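Endo-arabinase (PDB 5C0P) probably hydrolyses O-glycosidic linkages in the breakdown of L-arabinan, as a magnesium-binding member of glycosyl hydrolase family 43. Local coordinates at residues H43-L48 and D79-D84; K49-K54 and E64-I69; D73-Q78 and G106-V111. One frame throughout, in Å; residues are numbered along the deposited sequence.

Contact 1 of 3, residues H43-L48 and D79-D84; sequences HFNNNL and DFWAPD. With MG (magnesium ion), chain C.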
# COMPACT_ATOMS: atom_id res chain seq x y z
N HIS A 43 10.87 -1.35 3.60
CA HIS A 43 11.31 -1.63 2.24
C HIS A 43 10.82 -0.49 1.36
O HIS A 43 9.68 -0.06 1.48
CB HIS A 43 10.68 -2.94 1.77
CG HIS A 43 11.14 -4.14 2.53
ND1 HIS A 43 12.06 -5.03 2.02
CD2 HIS A 43 10.78 -4.62 3.74
CE1 HIS A 43 12.26 -6.00 2.89
NE2 HIS A 43 11.50 -5.77 3.95
N PHE A 44 11.67 -0.02 0.46
CA PHE A 44 11.29 1.12 -0.37
C PHE A 44 11.90 1.07 -1.76
O PHE A 44 12.92 0.41 -1.99
CB PHE A 44 11.61 2.45 0.35
CG PHE A 44 13.08 2.66 0.65
CD1 PHE A 44 13.66 2.13 1.79
CD2 PHE A 44 13.86 3.43 -0.21
CE1 PHE A 44 15.00 2.34 2.06
CE2 PHE A 44 15.21 3.65 0.06
CZ PHE A 44 15.78 3.11 1.20
N ASN A 45 11.25 1.75 -2.70
CA ASN A 45 11.77 1.90 -4.05
C ASN A 45 13.04 2.76 -4.02
O ASN A 45 13.00 3.93 -3.64
CB ASN A 45 10.71 2.56 -4.94
CG ASN A 45 11.18 2.75 -6.38
OD1 ASN A 45 12.23 2.23 -6.78
ND2 ASN A 45 10.41 3.50 -7.16
N ASN A 46 14.16 2.16 -4.41
CA ASN A 46 15.45 2.84 -4.39
C ASN A 46 15.99 2.95 -5.82
O ASN A 46 17.20 2.94 -6.06
CB ASN A 46 16.40 2.06 -3.47
CG ASN A 46 17.71 2.78 -3.19
OD1 ASN A 46 18.78 2.16 -3.22
ND2 ASN A 46 17.66 4.09 -2.92
N ASN A 47 15.05 3.08 -6.76
CA ASN A 47 15.31 3.22 -8.20
C ASN A 47 15.65 1.88 -8.86
O ASN A 47 16.82 1.47 -8.88
CB ASN A 47 16.37 4.28 -8.51
CG ASN A 47 16.39 4.68 -9.97
OD1 ASN A 47 15.72 4.05 -10.81
ND2 ASN A 47 17.16 5.71 -10.30
N LEU A 48 14.62 1.21 -9.37
CA LEU A 48 14.75 -0.09 -10.05
C LEU A 48 15.36 -1.16 -9.14
O LEU A 48 16.03 -2.09 -9.60
CB LEU A 48 15.52 0.04 -11.37
CG LEU A 48 14.80 0.94 -12.38
CD1 LEU A 48 15.57 1.05 -13.69
CD2 LEU A 48 13.40 0.41 -12.64
N ASP A 79 9.53 0.43 -13.10
CA ASP A 79 8.74 1.01 -12.00
C ASP A 79 9.23 0.67 -10.58
O ASP A 79 9.82 1.53 -9.94
CB ASP A 79 7.22 0.75 -12.15
CG ASP A 79 6.67 1.21 -13.49
OD1 ASP A 79 7.23 2.15 -14.09
OD2 ASP A 79 5.67 0.62 -13.94
N PHE A 80 8.97 -0.55 -10.10
CA PHE A 80 9.32 -0.93 -8.72
C PHE A 80 8.61 -0.03 -7.70
O PHE A 80 9.19 0.35 -6.68
CB PHE A 80 10.84 -0.88 -8.47
CG PHE A 80 11.61 -2.02 -9.10
CD1 PHE A 80 12.30 -2.93 -8.31
CD2 PHE A 80 11.65 -2.16 -10.48
CE1 PHE A 80 13.00 -3.98 -8.89
CE2 PHE A 80 12.36 -3.21 -11.07
CZ PHE A 80 13.04 -4.12 -10.26
N TRP A 81 7.35 0.29 -7.97
CA TRP A 81 6.63 1.27 -7.16
C TRP A 81 6.02 0.69 -5.89
O TRP A 81 5.47 -0.42 -5.90
CB TRP A 81 5.49 1.90 -7.95
CG TRP A 81 5.91 2.78 -9.09
CD1 TRP A 81 7.18 3.22 -9.37
CD2 TRP A 81 5.06 3.32 -10.09
NE1 TRP A 81 7.16 4.01 -10.49
CE2 TRP A 81 5.87 4.08 -10.96
CE3 TRP A 81 3.69 3.23 -10.35
CZ2 TRP A 81 5.35 4.76 -12.06
CZ3 TRP A 81 3.18 3.89 -11.45
CH2 TRP A 81 4.00 4.65 -12.30
N ALA A 82 6.14 1.46 -4.82
CA ALA A 82 5.35 1.28 -3.60
C ALA A 82 5.31 -0.13 -3.04
O ALA A 82 4.26 -0.76 -2.98
CB ALA A 82 3.93 1.82 -3.83
N PRO A 83 6.46 -0.64 -2.59
CA PRO A 83 6.46 -1.96 -1.97
C PRO A 83 5.70 -2.00 -0.64
O PRO A 83 5.74 -1.04 0.15
CB PRO A 83 7.95 -2.24 -1.75
CG PRO A 83 8.59 -0.86 -1.68
CD PRO A 83 7.81 -0.03 -2.64
N ASP A 84 5.00 -3.12 -0.41
CA ASP A 84 4.45 -3.49 0.89
C ASP A 84 5.08 -4.84 1.23
O ASP A 84 5.35 -5.63 0.31
CB ASP A 84 2.94 -3.76 0.81
CG ASP A 84 2.09 -2.51 0.62
OD1 ASP A 84 2.60 -1.39 0.44
OD2 ASP A 84 0.85 -2.70 0.65
MG MG C . 1.80 0.51 -0.06
O HOH W 1 7.31 0.76 1.79
O HOH W 2 7.38 -2.13 1.97
O HOH W 3 12.22 2.81 -10.02
O HOH W 4 1.81 -0.15 -2.08
O HOH W 5 3.84 1.05 -0.02
O HOH W 6 -0.12 -0.32 0.03
O HOH W 7 1.39 1.13 1.92
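His43 meets Pro83 through its backbone: His43 O lies 3.4 Å from Pro83 CG. Two waters also sit between His43 O and Pro83 O. They have more acceptors in reach than protons to give, so their bonds need not all hold at once. At Phe44 the same proline carbon is met again, with Phe44 CA 3.6 Å from Pro83 CG. The Phe44 side chain starts away from segment 79-84, and its ring packs edge-to-face with that of Tyr53.

Asn45 leans on the backbone of Phe80, with Asn45 CG 3.1 Å from Phe80 O. Its CG is anti to the backbone N (chi1 -180°), which lays the amide across that carbonyl. Asn45 OD1 accepts from Asn47 N at 2.9 Å, closing an Asx turn. That N stands 46° out of the plane of the Asn45 amide.

Residues 43-45 and 79-84 run nearly antiparallel (169°), but their strands, 39-45 and 78-88, belong to different sheets. These are neighbouring blades of the five-bladed beta-propeller of family 43. The two segments share no clear direct hydrogen bond, so side chains and water join them. One water donates to Asn45 OD1 and to Asp79 O, the latter at 2.7 Å, and accepts from Leu48 N.

The backbone of Leu48 lies over one face of the Phe80 ring, with Leu48 CA 3.9 Å from the ring centroid in a CH-pi contact. Its methyl Leu48 CD2 reaches Phe80 CD2 at 3.8 Å. The ring also meets Phe98 edge-to-face. Further along the Phe80 strand, Asp84 OD1 binds the magnesium ion at 2.1 Å. Four waters and His261 NE2 complete six ligands. Three of those waters also donate hydrogen bonds, one each to Ala82 O, Pro83 O and Asp84 OD2.

Contact 2 of 3, residues K49-K54 and E64-I69; sequences KIRVYK and EGYSFI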
# COMPACT_ATOMS: atom_id res chain seq x y z
N LYS A 49 15.10 -1.01 -7.85
CA LYS A 49 15.45 -2.02 -6.86
C LYS A 49 14.76 -1.67 -5.57
O LYS A 49 14.41 -0.52 -5.33
CB LYS A 49 16.96 -2.09 -6.65
CG LYS A 49 17.63 -0.77 -6.30
CD LYS A 49 19.10 -0.81 -6.69
CE LYS A 49 19.81 0.50 -6.41
NZ LYS A 49 19.30 1.61 -7.24
N ILE A 50 14.56 -2.68 -4.73
CA ILE A 50 13.96 -2.45 -3.43
C ILE A 50 15.04 -2.51 -2.36
O ILE A 50 15.77 -3.50 -2.26
CB ILE A 50 12.83 -3.47 -3.13
CG1 ILE A 50 11.80 -3.50 -4.26
CG2 ILE A 50 12.16 -3.17 -1.77
CD1 ILE A 50 11.17 -2.14 -4.58
N ARG A 51 15.15 -1.43 -1.60
CA ARG A 51 16.11 -1.31 -0.51
C ARG A 51 15.36 -1.54 0.79
O ARG A 51 14.17 -1.27 0.87
CB ARG A 51 16.72 0.10 -0.52
CG ARG A 51 17.83 0.36 0.48
CD ARG A 51 19.18 0.09 -0.14
NE ARG A 51 20.29 0.66 0.62
CZ ARG A 51 21.03 1.68 0.20
NH1 ARG A 51 22.03 2.14 0.95
NH2 ARG A 51 20.78 2.23 -0.98
N VAL A 52 16.05 -2.05 1.81
CA VAL A 52 15.39 -2.26 3.09
C VAL A 52 16.19 -1.66 4.24
O VAL A 52 17.39 -1.88 4.37
CB VAL A 52 15.09 -3.76 3.34
CG1 VAL A 52 16.35 -4.62 3.19
CG2 VAL A 52 14.43 -3.96 4.70
N TYR A 53 15.52 -0.86 5.06
CA TYR A 53 16.09 -0.34 6.29
C TYR A 53 15.40 -1.02 7.46
O TYR A 53 14.26 -1.45 7.34
CB TYR A 53 15.89 1.17 6.39
CG TYR A 53 16.78 2.03 5.50
CD1 TYR A 53 17.68 1.47 4.59
CD2 TYR A 53 16.74 3.41 5.60
CE1 TYR A 53 18.51 2.29 3.79
CE2 TYR A 53 17.55 4.22 4.82
CZ TYR A 53 18.43 3.66 3.92
OH TYR A 53 19.22 4.50 3.16
N LYS A 54 16.09 -1.09 8.60
CA LYS A 54 15.60 -1.81 9.76
C LYS A 54 15.73 -0.92 10.99
O LYS A 54 16.62 -0.08 11.05
CB LYS A 54 16.45 -3.07 9.96
CG LYS A 54 16.00 -4.01 11.08
CD LYS A 54 16.94 -5.22 11.16
CE LYS A 54 18.29 -4.88 11.78
NZ LYS A 54 19.20 -6.06 11.84
N GLU A 64 20.02 -2.25 5.56
CA GLU A 64 20.19 -3.70 5.43
C GLU A 64 20.30 -4.14 3.97
O GLU A 64 20.19 -5.33 3.67
CB GLU A 64 19.04 -4.44 6.12
CG GLU A 64 19.12 -4.41 7.65
CD GLU A 64 20.25 -5.25 8.20
OE1 GLU A 64 20.85 -6.05 7.45
OE2 GLU A 64 20.55 -5.12 9.41
N GLY A 65 20.56 -3.20 3.07
CA GLY A 65 20.86 -3.55 1.70
C GLY A 65 19.63 -3.73 0.84
O GLY A 65 18.58 -3.14 1.10
N TYR A 66 19.75 -4.55 -0.20
CA TYR A 66 18.66 -4.70 -1.15
C TYR A 66 17.88 -5.98 -0.91
O TYR A 66 18.46 -7.06 -0.82
CB TYR A 66 19.20 -4.68 -2.58
CG TYR A 66 19.99 -3.44 -2.89
CD1 TYR A 66 19.37 -2.20 -2.99
CD2 TYR A 66 21.36 -3.51 -3.09
CE1 TYR A 66 20.10 -1.06 -3.27
CE2 TYR A 66 22.10 -2.37 -3.37
CZ TYR A 66 21.46 -1.15 -3.46
OH TYR A 66 22.20 -0.03 -3.74
N SER A 67 16.57 -5.83 -0.80
CA SER A 67 15.69 -6.97 -0.59
C SER A 67 15.18 -7.53 -1.91
O SER A 67 14.77 -8.69 -1.97
CB SER A 67 14.52 -6.60 0.33
OG SER A 67 13.75 -5.54 -0.23
N PHE A 68 15.18 -6.73 -2.97
CA PHE A 68 14.86 -7.25 -4.30
C PHE A 68 15.57 -6.53 -5.43
O PHE A 68 15.41 -5.32 -5.61
CB PHE A 68 13.34 -7.23 -4.59
CG PHE A 68 12.99 -7.80 -5.94
CD1 PHE A 68 13.34 -9.11 -6.24
CD2 PHE A 68 12.34 -7.05 -6.90
CE1 PHE A 68 13.05 -9.66 -7.48
CE2 PHE A 68 12.04 -7.60 -8.15
CZ PHE A 68 12.40 -8.91 -8.43
N ILE A 69 16.36 -7.29 -6.19
CA ILE A 69 16.91 -6.85 -7.46
C ILE A 69 16.41 -7.84 -8.50
O ILE A 69 16.66 -9.04 -8.36
CB ILE A 69 18.44 -6.96 -7.48
CG1 ILE A 69 19.06 -6.26 -6.27
CG2 ILE A 69 18.99 -6.41 -8.81
CD1 ILE A 69 19.11 -4.78 -6.39
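Glu64 pairs with Lys54 in a salt bridge, Lys54 NZ to Glu64 OE2 at 2.9 Å. The amine comes from above the carboxylate plane, 47° out of it. Glu15 is a second acidic partner of Lys54, and Lys62 a second basic partner of Glu64. The two segments form a beta hairpin from strands 50-55 and 60-68, within one blade of the propeller. Glu64 N donates to Val52 O at 2.9 Å.

Gly65 O takes the next bond, from Val52 N at 2.8 Å, nearly in line with the C=O bond. The backbone angles of Gly65 would jam any CB against the carbonyl O of Glu64.

Tyr66 turns its ring toward the aliphatic parts of Lys49 and Arg51. Lys49 CE lies 3.5 Å from Tyr66 CE1, and Arg51 CD touches the same ring carbon. The charged ends go further: Lys49 NZ bonds to Asn46 O and Asn47 O, and Arg51 NH1 forms a salt bridge with Asp63.

At Ser67 a classic beta bulge begins, and Ile50 O is gripped twice. Ser67 N donates at 2.9 Å to Ile50 O, and Phe68 N adds a weak bond at 3.4 Å to Ile50 O. Phe68 O accepts from Ile50 N at 2.9 Å, in the carbonyl plane. With CG anti to the backbone N (chi1 -178°), the Phe68 ring is carried off from Ile50 and packs edge-to-face on Phe74.

Ile69 closes the contact with a tight pair, its CD1 only 3.5 Å from Lys49 CB.

Contact 3 of 3, residues D73-Q78 and G106-V111; sequences DFWGQQ and GTSILV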
# COMPACT_ATOMS: atom_id res chain seq x y z
N ASP A 73 15.13 -12.15 -16.33
CA ASP A 73 13.92 -12.84 -16.78
C ASP A 73 12.66 -12.49 -16.00
O ASP A 73 11.58 -12.99 -16.30
CB ASP A 73 14.13 -14.36 -16.83
CG ASP A 73 14.41 -14.96 -15.46
OD1 ASP A 73 14.52 -14.22 -14.46
OD2 ASP A 73 14.56 -16.21 -15.40
N PHE A 74 12.78 -11.61 -15.01
CA PHE A 74 11.60 -11.14 -14.29
C PHE A 74 10.70 -10.35 -15.22
O PHE A 74 11.17 -9.56 -16.04
CB PHE A 74 12.00 -10.27 -13.11
CG PHE A 74 10.85 -9.85 -12.24
CD1 PHE A 74 10.07 -10.80 -11.58
CD2 PHE A 74 10.56 -8.51 -12.05
CE1 PHE A 74 9.01 -10.41 -10.75
CE2 PHE A 74 9.51 -8.11 -11.24
CZ PHE A 74 8.73 -9.07 -10.58
N TRP A 75 9.39 -10.56 -15.10
CA TRP A 75 8.44 -9.99 -16.04
C TRP A 75 8.41 -8.47 -16.04
O TRP A 75 8.13 -7.86 -17.07
CB TRP A 75 7.03 -10.50 -15.75
CG TRP A 75 6.38 -9.86 -14.54
CD1 TRP A 75 6.43 -10.30 -13.25
CD2 TRP A 75 5.55 -8.69 -14.53
NE1 TRP A 75 5.71 -9.47 -12.43
CE2 TRP A 75 5.15 -8.47 -13.19
CE3 TRP A 75 5.11 -7.80 -15.52
CZ2 TRP A 75 4.33 -7.40 -12.82
CZ3 TRP A 75 4.29 -6.73 -15.14
CH2 TRP A 75 3.91 -6.54 -13.81
N GLY A 76 8.68 -7.87 -14.89
CA GLY A 76 8.48 -6.44 -14.73
C GLY A 76 9.78 -5.70 -14.47
O GLY A 76 10.21 -5.57 -13.33
N GLN A 77 10.39 -5.20 -15.53
CA GLN A 77 11.69 -4.56 -15.39
C GLN A 77 11.59 -3.07 -15.06
O GLN A 77 12.61 -2.44 -14.75
CB GLN A 77 12.54 -4.77 -16.64
CG GLN A 77 12.85 -6.24 -16.93
CD GLN A 77 13.83 -6.84 -15.93
OE1 GLN A 77 14.78 -6.19 -15.51
NE2 GLN A 77 13.60 -8.10 -15.56
N GLN A 78 10.38 -2.51 -15.10
CA GLN A 78 10.20 -1.08 -14.85
C GLN A 78 9.38 -0.80 -13.60
O GLN A 78 8.67 -1.69 -13.11
CB GLN A 78 9.54 -0.40 -16.06
CG GLN A 78 10.40 -0.43 -17.31
CD GLN A 78 9.73 0.19 -18.52
OE1 GLN A 78 9.66 -0.42 -19.58
NE2 GLN A 78 9.26 1.42 -18.37
N GLY A 106 1.20 -3.75 -13.35
CA GLY A 106 0.48 -4.55 -12.38
C GLY A 106 1.29 -4.79 -11.13
O GLY A 106 2.50 -4.54 -11.11
N THR A 107 0.65 -5.29 -10.09
CA THR A 107 1.34 -5.61 -8.86
C THR A 107 1.65 -7.09 -8.87
O THR A 107 0.80 -7.90 -9.25
CB THR A 107 0.45 -5.26 -7.65
OG1 THR A 107 0.13 -3.87 -7.69
CG2 THR A 107 1.16 -5.59 -6.33
N SER A 108 2.87 -7.46 -8.50
CA SER A 108 3.17 -8.88 -8.36
C SER A 108 3.69 -9.20 -6.97
O SER A 108 4.01 -8.29 -6.18
CB SER A 108 4.10 -9.41 -9.47
OG SER A 108 5.43 -9.05 -9.23
N ILE A 109 3.70 -10.49 -6.66
CA ILE A 109 4.00 -10.97 -5.32
C ILE A 109 5.30 -11.77 -5.33
O ILE A 109 5.52 -12.63 -6.19
CB ILE A 109 2.85 -11.82 -4.77
CG1 ILE A 109 1.57 -10.98 -4.72
CG2 ILE A 109 3.20 -12.39 -3.39
CD1 ILE A 109 0.29 -11.78 -4.38
N LEU A 110 6.18 -11.45 -4.38
CA LEU A 110 7.47 -12.11 -4.26
C LEU A 110 7.59 -12.62 -2.83
O LEU A 110 6.92 -12.10 -1.93
CB LEU A 110 8.60 -11.14 -4.58
CG LEU A 110 8.50 -10.52 -5.98
CD1 LEU A 110 7.77 -9.17 -5.97
CD2 LEU A 110 9.85 -10.40 -6.60
N VAL A 111 8.43 -13.62 -2.61
CA VAL A 111 8.45 -14.30 -1.32
C VAL A 111 9.88 -14.47 -0.78
O VAL A 111 10.83 -14.63 -1.55
CB VAL A 111 7.72 -15.67 -1.41
CG1 VAL A 111 8.45 -16.63 -2.37
CG2 VAL A 111 7.53 -16.30 -0.01
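Trp75 donates to Ser108: Trp75 NE1 lies 3.2 Å from Ser108 OG. The bond is weak but fairly straight, 161° at the hydrogen. The hydroxyl oxygen lies at the indole edge, in the ring plane. It owes that place partly to its torsion, which sets OG between the backbone N and the carbonyl carbon (chi1 78°). This is the single hydrogen bond between the two segments.

The other edge contacts are van der Waals. Trp75 CH2 approaches Gly106 O at 3.6 Å, also near the indole plane. Phe74 presents its ring edge to the same serine, with Phe74 CZ 3.6 Å from Ser108 OG. The two aromatic side chains also touch each other, as Trp75 CD1 lies over one face of the Phe74 ring.

An apolar contact extends this packing, with Phe74 CE1 4.2 Å from Leu110 CD2. Replacing Trp75 by an alanine would probably leave Ser108 OG without this donor and open a gap beside Gly106 and over the Phe74 face.

Within the loop, Gln77 NE2 donates to Phe74 O at 2.9 Å and also bonds to Lys71 O. The loop leads from strand 60-68 to strand 78-88. It packs on strand 103-112, which pairs with strand 91-100 in the next blade, while Phe74 meets Phe68 and Phe98 edge-to-face.

Overall arrangement
Contact 2 is nested within the loop closed by contact 1, their centres 9 Å apart. Strand 39-45 of contact 1 and strand 50-55 of contact 2 are sheet neighbours, with a probable hydrogen bond from Phe44 N to Arg51 O (2.8 Å). Another probably joins His43 ND1 and Ser67 OG (2.9 Å). Contact 3 lies about 11 Å from contact 1 and 15 Å from contact 2, centre to centre. Phe68 CE1 of contact 2 packs 3.4 Å from Leu110 CD2 of contact 3, and Leu48 CD2 packs on Gln77 O. Contact 1 alone holds a magnesium ligand, and its Trp81 side chain is about 5 Å from that of Asp136, predicted to tune the catalytic glutamate.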